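PDB 4I4C: UPF0255 protein frsA from Vibrio vulnificus, which probably acts as a serine esterase, hydrolysing carboxylic esters to an alcohol and a carboxylate. Local coordinates for residues H185-N188 and P192-V195; F46-N51 and G96-E101; V356-M361 and Q375-F380. All blocks are in the same frame, centred on the assembly; numbering follows the deposited sequence.

Interaction 1: H185-N188 and P192-V195; sequences HLTN and PHPV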
loop_
_atom_site.group_PDB
_atom_site.type_symbol
_atom_site.label_atom_id
_atom_site.label_comp_id
_atom_site.label_asym_id
_atom_site.label_seq_id
_atom_site.Cartn_x
_atom_site.Cartn_y
_atom_site.Cartn_z
ATOM N N HIS A 185 13.061 9.988 -3.112
ATOM C CA HIS A 185 12.582 11.144 -3.853
ATOM C C HIS A 185 13.108 12.417 -3.202
ATOM O O HIS A 185 12.806 12.686 -2.042
ATOM C CB HIS A 185 11.053 11.187 -3.822
ATOM C CG HIS A 185 10.407 9.905 -4.238
ATOM N ND1 HIS A 185 10.520 8.744 -3.513
ATOM C CD2 HIS A 185 9.640 9.610 -5.318
ATOM C CE1 HIS A 185 9.850 7.777 -4.128
ATOM N NE2 HIS A 185 9.311 8.280 -5.220
ATOM N N LEU A 186 13.869 13.209 -3.949
ATOM C CA LEU A 186 14.419 14.455 -3.413
ATOM C C LEU A 186 13.985 15.666 -4.237
ATOM O O LEU A 186 13.844 15.570 -5.450
ATOM C CB LEU A 186 15.939 14.369 -3.385
ATOM C CG LEU A 186 16.490 13.162 -2.637
ATOM C CD1 LEU A 186 17.648 12.569 -3.408
ATOM C CD2 LEU A 186 16.915 13.556 -1.220
ATOM N N THR A 187 13.772 16.807 -3.582
ATOM C CA THR A 187 13.456 18.044 -4.299
ATOM C C THR A 187 14.692 18.554 -5.030
ATOM O O THR A 187 14.608 19.122 -6.130
ATOM C CB THR A 187 12.957 19.140 -3.357
ATOM O OG1 THR A 187 13.924 19.341 -2.324
ATOM C CG2 THR A 187 11.638 18.735 -2.725
ATOM N N ASN A 188 15.840 18.337 -4.395
ATOM C CA ASN A 188 17.139 18.692 -4.939
ATOM C C ASN A 188 18.205 18.024 -4.089
ATOM O O ASN A 188 17.890 17.321 -3.120
ATOM C CB ASN A 188 17.345 20.211 -4.953
ATOM C CG ASN A 188 17.177 20.840 -3.591
ATOM O OD1 ASN A 188 17.961 20.588 -2.679
ATOM N ND2 ASN A 188 16.158 21.683 -3.448
ATOM N N PRO A 192 21.688 18.371 2.549
ATOM C CA PRO A 192 20.999 17.208 3.126
ATOM C C PRO A 192 19.597 17.565 3.620
ATOM O O PRO A 192 19.433 18.545 4.344
ATOM C CB PRO A 192 21.904 16.801 4.300
ATOM C CG PRO A 192 22.915 17.924 4.443
ATOM C CD PRO A 192 23.040 18.538 3.101
ATOM N N HIS A 193 18.600 16.778 3.213
ATOM C CA HIS A 193 17.203 17.082 3.514
ATOM C C HIS A 193 16.607 16.109 4.520
ATOM O O HIS A 193 16.958 14.915 4.527
ATOM C CB HIS A 193 16.354 17.041 2.227
ATOM C CG HIS A 193 16.644 18.161 1.283
ATOM N ND1 HIS A 193 16.431 19.481 1.614
ATOM C CD2 HIS A 193 17.142 18.161 0.024
ATOM C CE1 HIS A 193 16.788 20.249 0.598
ATOM N NE2 HIS A 193 17.219 19.474 -0.379
ATOM N N PRO A 194 15.669 16.603 5.343
ATOM C CA PRO A 194 14.902 15.723 6.226
ATOM C C PRO A 194 14.183 14.693 5.372
ATOM O O PRO A 194 13.900 14.965 4.192
ATOM C CB PRO A 194 13.907 16.674 6.902
ATOM C CG PRO A 194 13.816 17.840 5.981
ATOM C CD PRO A 194 15.179 17.992 5.382
ATOM N N VAL A 195 13.905 13.523 5.937
ATOM C CA VAL A 195 13.375 12.418 5.129
ATOM C C VAL A 195 12.307 11.644 5.875
ATOM O O VAL A 195 12.383 11.480 7.097
ATOM C CB VAL A 195 14.522 11.456 4.671
ATOM C CG1 VAL A 195 15.197 10.786 5.869
ATOM C CG2 VAL A 195 14.011 10.418 3.662
#
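H193 and N188 meet through one nearly straight hydrogen bond: H193 NE2 donates to N188 OD1 over 2.7 Å, with an N-H...O angle of 169°. The oxygen lies almost exactly in the imidazole plane, so the N-H of the ring points straight at it. From the amide's side the fit is less regular, because the donor stands 47° above the carbonyl plane and not on a lone pair; ring and amide planes are steeply inclined. N188 also meets the ring with its backbone: N188 O lies in the ring plane, 3.3 Å from H193 CD2, so two oxygens of one residue border neighbouring atoms of the same ring edge. Over one face comes T187 OG1, 3.8 Å from H193 NE2 and displaced toward the rim. That hydroxyl is not bonded to the imidazole; its hydrogen-bond partner is D221, which also touches the H193 side chain. The contact spans the short turn between strands 178-186 and 193-199, which are not neighbours in the mixed alpha/beta-hydrolase sheet: strand 223-226 runs between them, antiparallel to the first and parallel to the second. Backbone bonds from H185 to M224 and from P194 to A223 fix each side to this middle strand. Within the turn, N188 CG lies between the backbone N and the carbonyl carbon (chi1 56°), which brings OD1 to the ring. The same OD1 accepts from D190 N, so two donors grip it. H193 itself is held by backbone bonds to Y260 and D262.

Interaction 2: F46-N51 and G96-E101; sequences FSWYRN and GNWAYE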
loop_
_atom_site.group_PDB
_atom_site.type_symbol
_atom_site.label_atom_id
_atom_site.label_comp_id
_atom_site.label_asym_id
_atom_site.label_seq_id
_atom_site.Cartn_x
_atom_site.Cartn_y
_atom_site.Cartn_z
ATOM N N PHE A 46 -21.802 -8.831 -2.726
ATOM C CA PHE A 46 -21.008 -7.836 -3.455
ATOM C C PHE A 46 -20.955 -8.085 -4.962
ATOM O O PHE A 46 -20.967 -9.239 -5.407
ATOM C CB PHE A 46 -19.587 -7.763 -2.891
ATOM C CG PHE A 46 -19.521 -7.228 -1.482
ATOM C CD1 PHE A 46 -20.590 -6.530 -0.940
ATOM C CD2 PHE A 46 -18.388 -7.426 -0.701
ATOM C CE1 PHE A 46 -20.527 -6.032 0.365
ATOM C CE2 PHE A 46 -18.322 -6.929 0.592
ATOM C CZ PHE A 46 -19.392 -6.244 1.125
ATOM N N SER A 47 -20.902 -6.993 -5.731
ATOM C CA SER A 47 -20.907 -7.023 -7.208
ATOM C C SER A 47 -19.506 -7.102 -7.792
ATOM O O SER A 47 -19.333 -7.108 -9.015
ATOM C CB SER A 47 -21.570 -5.743 -7.759
ATOM O OG SER A 47 -22.973 -5.763 -7.571
ATOM N N TRP A 48 -18.500 -7.106 -6.921
ATOM C CA TRP A 48 -17.120 -7.072 -7.352
ATOM C C TRP A 48 -16.354 -8.064 -6.509
ATOM O O TRP A 48 -16.667 -8.234 -5.331
ATOM C CB TRP A 48 -16.527 -5.669 -7.141
ATOM C CG TRP A 48 -17.196 -4.592 -7.922
ATOM C CD1 TRP A 48 -18.199 -3.774 -7.491
ATOM C CD2 TRP A 48 -16.903 -4.193 -9.274
ATOM N NE1 TRP A 48 -18.558 -2.904 -8.490
ATOM C CE2 TRP A 48 -17.776 -3.136 -9.591
ATOM C CE3 TRP A 48 -15.983 -4.623 -10.238
ATOM C CZ2 TRP A 48 -17.763 -2.503 -10.835
ATOM C CZ3 TRP A 48 -15.970 -3.991 -11.477
ATOM C CH2 TRP A 48 -16.858 -2.946 -11.763
ATOM N N TYR A 49 -15.380 -8.740 -7.115
ATOM C CA TYR A 49 -14.453 -9.602 -6.365
ATOM C C TYR A 49 -13.496 -8.706 -5.583
ATOM O O TYR A 49 -13.427 -8.761 -4.344
ATOM C CB TYR A 49 -13.677 -10.518 -7.317
ATOM C CG TYR A 49 -12.344 -10.978 -6.764
ATOM C CD1 TYR A 49 -12.275 -11.896 -5.725
ATOM C CD2 TYR A 49 -11.150 -10.484 -7.288
ATOM C CE1 TYR A 49 -11.031 -12.308 -5.211
ATOM C CE2 TYR A 49 -9.928 -10.892 -6.801
ATOM C CZ TYR A 49 -9.865 -11.793 -5.765
ATOM O OH TYR A 49 -8.629 -12.176 -5.288
ATOM N N ARG A 50 -12.781 -7.856 -6.316
ATOM C CA ARG A 50 -11.912 -6.862 -5.696
ATOM C C ARG A 50 -12.684 -5.890 -4.817
ATOM O O ARG A 50 -13.822 -5.564 -5.103
ATOM C CB ARG A 50 -11.175 -6.079 -6.781
ATOM C CG ARG A 50 -10.112 -6.901 -7.462
ATOM C CD ARG A 50 -9.682 -6.252 -8.753
ATOM N NE ARG A 50 -8.696 -7.065 -9.471
ATOM C CZ ARG A 50 -8.997 -8.022 -10.353
ATOM N NH1 ARG A 50 -10.267 -8.341 -10.610
ATOM N NH2 ARG A 50 -8.020 -8.683 -10.957
ATOM N N ASN A 51 -12.062 -5.444 -3.728
ATOM C CA ASN A 51 -12.572 -4.275 -3.037
ATOM C C ASN A 51 -12.196 -3.055 -3.867
ATOM O O ASN A 51 -11.021 -2.766 -4.066
ATOM C CB ASN A 51 -12.021 -4.165 -1.614
ATOM C CG ASN A 51 -12.599 -2.975 -0.854
ATOM O OD1 ASN A 51 -11.869 -2.074 -0.460
ATOM N ND2 ASN A 51 -13.920 -2.960 -0.669
ATOM N N GLY A 96 -12.956 -6.292 -21.233
ATOM C CA GLY A 96 -13.706 -6.665 -20.044
ATOM C C GLY A 96 -12.854 -7.164 -18.888
ATOM O O GLY A 96 -13.268 -7.090 -17.739
ATOM N N ASN A 97 -11.666 -7.681 -19.184
ATOM C CA ASN A 97 -10.772 -8.170 -18.130
ATOM C C ASN A 97 -10.196 -6.991 -17.344
ATOM O O ASN A 97 -9.848 -5.970 -17.927
ATOM C CB ASN A 97 -9.659 -9.047 -18.726
ATOM C CG ASN A 97 -8.541 -9.384 -17.718
ATOM O OD1 ASN A 97 -7.569 -8.642 -17.582
ATOM N ND2 ASN A 97 -8.664 -10.521 -17.054
ATOM N N TRP A 98 -10.104 -7.143 -16.022
ATOM C CA TRP A 98 -9.642 -6.066 -15.148
ATOM C C TRP A 98 -8.236 -5.590 -15.531
ATOM O O TRP A 98 -8.035 -4.413 -15.815
ATOM C CB TRP A 98 -9.667 -6.519 -13.687
ATOM C CG TRP A 98 -9.098 -5.500 -12.733
ATOM C CD1 TRP A 98 -7.781 -5.277 -12.449
ATOM C CD2 TRP A 98 -9.842 -4.589 -11.933
ATOM N NE1 TRP A 98 -7.661 -4.273 -11.526
ATOM C CE2 TRP A 98 -8.916 -3.831 -11.192
ATOM C CE3 TRP A 98 -11.213 -4.337 -11.767
ATOM C CZ2 TRP A 98 -9.310 -2.834 -10.308
ATOM C CZ3 TRP A 98 -11.606 -3.348 -10.892
ATOM C CH2 TRP A 98 -10.654 -2.612 -10.161
ATOM N N ALA A 99 -7.280 -6.513 -15.569
ATOM C CA ALA A 99 -5.916 -6.159 -15.980
ATOM C C ALA A 99 -5.874 -5.543 -17.373
ATOM O O ALA A 99 -5.174 -4.572 -17.596
ATOM C CB ALA A 99 -5.002 -7.362 -15.924
ATOM N N TYR A 100 -6.617 -6.126 -18.307
ATOM C CA TYR A 100 -6.620 -5.640 -19.692
ATOM C C TYR A 100 -7.103 -4.193 -19.772
ATOM O O TYR A 100 -6.479 -3.349 -20.412
ATOM C CB TYR A 100 -7.524 -6.518 -20.551
ATOM C CG TYR A 100 -7.599 -6.080 -22.000
ATOM C CD1 TYR A 100 -8.582 -5.197 -22.428
ATOM C CD2 TYR A 100 -6.681 -6.540 -22.931
ATOM C CE1 TYR A 100 -8.650 -4.788 -23.752
ATOM C CE2 TYR A 100 -6.744 -6.142 -24.263
ATOM C CZ TYR A 100 -7.727 -5.265 -24.663
ATOM O OH TYR A 100 -7.796 -4.853 -25.975
ATOM N N GLU A 101 -8.227 -3.909 -19.123
ATOM C CA GLU A 101 -8.829 -2.593 -19.255
ATOM C C GLU A 101 -7.994 -1.534 -18.548
ATOM O O GLU A 101 -7.889 -0.410 -19.041
ATOM C CB GLU A 101 -10.287 -2.578 -18.780
ATOM C CG GLU A 101 -11.256 -3.463 -19.620
ATOM C CD GLU A 101 -11.451 -3.004 -21.064
ATOM O OE1 GLU A 101 -10.971 -1.919 -21.444
ATOM O OE2 GLU A 101 -12.106 -3.746 -21.831
#
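W48 and R50 both reach W98, in the first turn of helix 98-114, from the loop that links helices 31-44 and 54-60; the heart of the contact is a cation-pi stack in a largely helical part of the chain. W48 makes the lesser approach: its CZ3 comes within 4.4 Å of W98 CZ3 at the edge of the W98 indole, and its ring also packs on I74 of helix 64-75. R50 then lays its guanidinium flat on the indole, the planes only 3° apart. CZ stands over the five-membered ring, 3.5 Å from W98 CG, while R50 CD sits above the six-membered ring, 3.6 Å from its centroid, as a CH-pi contact. An extended chain from CG to NE spreads the arginine over both rings. The cation is also held at its rim: NH1 forms a salt bridge with D88 and NE donates to Y137 O, bonds that should fix the rotation of the group over the indole. W98 is anchored in turn by NE1 to I134 O, and with CG anti to the backbone N (chi1 175°) its indole is carried out to the arginine. Just before it, N97 is the N-cap of the helix, its OD1 accepting in the carbonyl plane from Y100 N at 2.8 Å.

Interaction 3: V356-M361 and Q375-F380; sequences VPILAM and QMVAFF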
loop_
_atom_site.group_PDB
_atom_site.type_symbol
_atom_site.label_atom_id
_atom_site.label_comp_id
_atom_site.label_asym_id
_atom_site.label_seq_id
_atom_site.Cartn_x
_atom_site.Cartn_y
_atom_site.Cartn_z
ATOM N N VAL A 356 9.202 8.963 20.655
ATOM C CA VAL A 356 8.662 9.303 19.337
ATOM C C VAL A 356 7.212 9.760 19.422
ATOM O O VAL A 356 6.344 9.023 19.889
ATOM C CB VAL A 356 8.729 8.110 18.363
ATOM C CG1 VAL A 356 8.256 8.546 16.966
ATOM C CG2 VAL A 356 10.150 7.536 18.314
ATOM N N PRO A 357 6.946 10.993 18.985
ATOM C CA PRO A 357 5.551 11.415 18.922
ATOM C C PRO A 357 4.875 10.757 17.712
ATOM O O PRO A 357 5.310 10.916 16.570
ATOM C CB PRO A 357 5.659 12.933 18.785
ATOM C CG PRO A 357 6.960 13.168 18.124
ATOM C CD PRO A 357 7.869 12.026 18.491
ATOM N N ILE A 358 3.840 9.972 17.985
ATOM C CA ILE A 358 3.086 9.292 16.947
ATOM C C ILE A 358 1.698 9.904 16.826
ATOM O O ILE A 358 0.968 10.005 17.815
ATOM C CB ILE A 358 2.911 7.789 17.268
ATOM C CG1 ILE A 358 4.268 7.118 17.467
ATOM C CG2 ILE A 358 2.091 7.089 16.173
ATOM C CD1 ILE A 358 4.183 5.743 18.077
ATOM N N LEU A 359 1.345 10.322 15.618
ATOM C CA LEU A 359 -0.019 10.723 15.317
ATOM C C LEU A 359 -0.684 9.543 14.633
ATOM O O LEU A 359 -0.205 9.068 13.607
ATOM C CB LEU A 359 -0.028 11.935 14.388
ATOM C CG LEU A 359 -1.369 12.282 13.743
ATOM C CD1 LEU A 359 -2.348 12.757 14.793
ATOM C CD2 LEU A 359 -1.203 13.329 12.634
ATOM N N ALA A 360 -1.790 9.080 15.202
ATOM C CA ALA A 360 -2.434 7.860 14.756
ATOM C C ALA A 360 -3.884 8.143 14.393
ATOM O O ALA A 360 -4.705 8.471 15.252
ATOM C CB ALA A 360 -2.339 6.788 15.837
ATOM N N MET A 361 -4.193 8.026 13.105
ATOM C CA MET A 361 -5.498 8.395 12.607
ATOM C C MET A 361 -6.121 7.248 11.846
ATOM O O MET A 361 -5.426 6.384 11.305
ATOM C CB MET A 361 -5.368 9.588 11.656
ATOM C CG MET A 361 -4.569 10.752 12.239
ATOM S SD MET A 361 -4.226 12.073 11.061
ATOM C CE MET A 361 -2.988 11.325 10.021
ATOM N N GLN A 375 -6.112 4.917 19.720
ATOM C CA GLN A 375 -6.004 5.375 21.100
ATOM C C GLN A 375 -4.905 4.666 21.882
ATOM O O GLN A 375 -4.176 5.300 22.646
ATOM C CB GLN A 375 -7.334 5.195 21.822
ATOM C CG GLN A 375 -8.196 6.429 21.800
ATOM C CD GLN A 375 -9.531 6.187 22.456
ATOM O OE1 GLN A 375 -10.168 5.145 22.250
ATOM N NE2 GLN A 375 -9.963 7.143 23.263
ATOM N N MET A 376 -4.796 3.354 21.696
ATOM C CA MET A 376 -3.729 2.571 22.315
ATOM C C MET A 376 -2.360 3.103 21.933
ATOM O O MET A 376 -1.525 3.403 22.789
ATOM C CB MET A 376 -3.820 1.120 21.871
ATOM C CG MET A 376 -4.533 0.223 22.830
ATOM S SD MET A 376 -3.999 -1.477 22.617
ATOM C CE MET A 376 -4.888 -1.916 21.139
ATOM N N VAL A 377 -2.132 3.200 20.629
ATOM C CA VAL A 377 -0.864 3.695 20.118
ATOM C C VAL A 377 -0.560 5.080 20.696
ATOM O O VAL A 377 0.556 5.343 21.144
ATOM C CB VAL A 377 -0.863 3.737 18.566
ATOM C CG1 VAL A 377 0.333 4.511 18.047
ATOM C CG2 VAL A 377 -0.877 2.320 17.999
ATOM N N ALA A 378 -1.567 5.951 20.723
ATOM C CA ALA A 378 -1.325 7.346 21.041
ATOM C C ALA A 378 -0.920 7.506 22.490
ATOM O O ALA A 378 -0.100 8.365 22.820
ATOM C CB ALA A 378 -2.543 8.192 20.739
ATOM N N PHE A 379 -1.490 6.671 23.349
ATOM C CA PHE A 379 -1.195 6.772 24.766
ATOM C C PHE A 379 0.245 6.405 25.068
ATOM O O PHE A 379 0.852 6.983 25.965
ATOM C CB PHE A 379 -2.124 5.913 25.618
ATOM C CG PHE A 379 -1.910 6.109 27.089
ATOM C CD1 PHE A 379 -2.402 7.241 27.725
ATOM C CD2 PHE A 379 -1.182 5.189 27.828
ATOM C CE1 PHE A 379 -2.192 7.438 29.072
ATOM C CE2 PHE A 379 -0.969 5.381 29.183
ATOM C CZ PHE A 379 -1.476 6.506 29.804
ATOM N N PHE A 380 0.790 5.451 24.314
ATOM C CA PHE A 380 2.144 4.972 24.574
ATOM C C PHE A 380 3.201 5.744 23.805
ATOM O O PHE A 380 4.311 5.257 23.609
ATOM C CB PHE A 380 2.242 3.472 24.317
ATOM C CG PHE A 380 1.479 2.659 25.316
ATOM C CD1 PHE A 380 1.980 2.473 26.601
ATOM C CD2 PHE A 380 0.250 2.111 24.993
ATOM C CE1 PHE A 380 1.272 1.743 27.539
ATOM C CE2 PHE A 380 -0.463 1.375 25.925
ATOM C CZ PHE A 380 0.049 1.189 27.200
#
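V377 carries the contact, pressing one methyl, CG1, against I358 and A360 on the strand. The methyl lies 3.6 Å from I358 CG2, with I358 CD1 at 4.0 Å on one flank and A360 CB at 4.1 Å on the other. One methyl thus meets three methyl groups of the strand, by van der Waals contact. I358 offers it both ends of its side chain, the CG2 branch and the CD1 tip, and all three residues are buried. The placement follows from the torsion: V377 CG1 is anti to the backbone N (chi1 168°) and is directed at the strand, and the I358 and V377 side chains cross at about a right angle. V377 also touches I299 in a loop, which extends the apolar surface. At A378 the helix comes closest to the strand, its CA 6.3 Å from I358 CA. The two elements belong to a beta-alpha-beta crossover of the alpha/beta-hydrolase sheet: strand 358-363, helix 371-379, then the parallel strand 385-389, to which I358 and A360 are joined by backbone bonds with K385. Helix 394-413 packs on the opposite sheet face, against L359 and M361. Immediately after F380, the first residue to leave helical geometry, S381 OG bonds both V356 O and I358 N, linking the end of the helix to the start of the strand.

How the interactions relate
Along the chain the contacts come in series: interaction 2, then interaction 1, then interaction 3. Interactions 1 and 3 serve the same mixed alpha/beta-hydrolase sheet, their centres 26 Å apart: 185-188 and 192-195 lie at the ends of strands 178-186 and 193-199, whereas 356-361 lies on strand 358-363, next to the edge strand 385-389. Interaction 2 belongs to the helical part and lies across the chain's centre from both, 38 Å from interaction 1 and 36 Å from interaction 3, centre to centre. None touches another. The hexanoic acid pocket includes G201, just beyond strand 193-199; the side chain of R50 is about 13 Å from that ligand, so interaction 2 does not line the pocket.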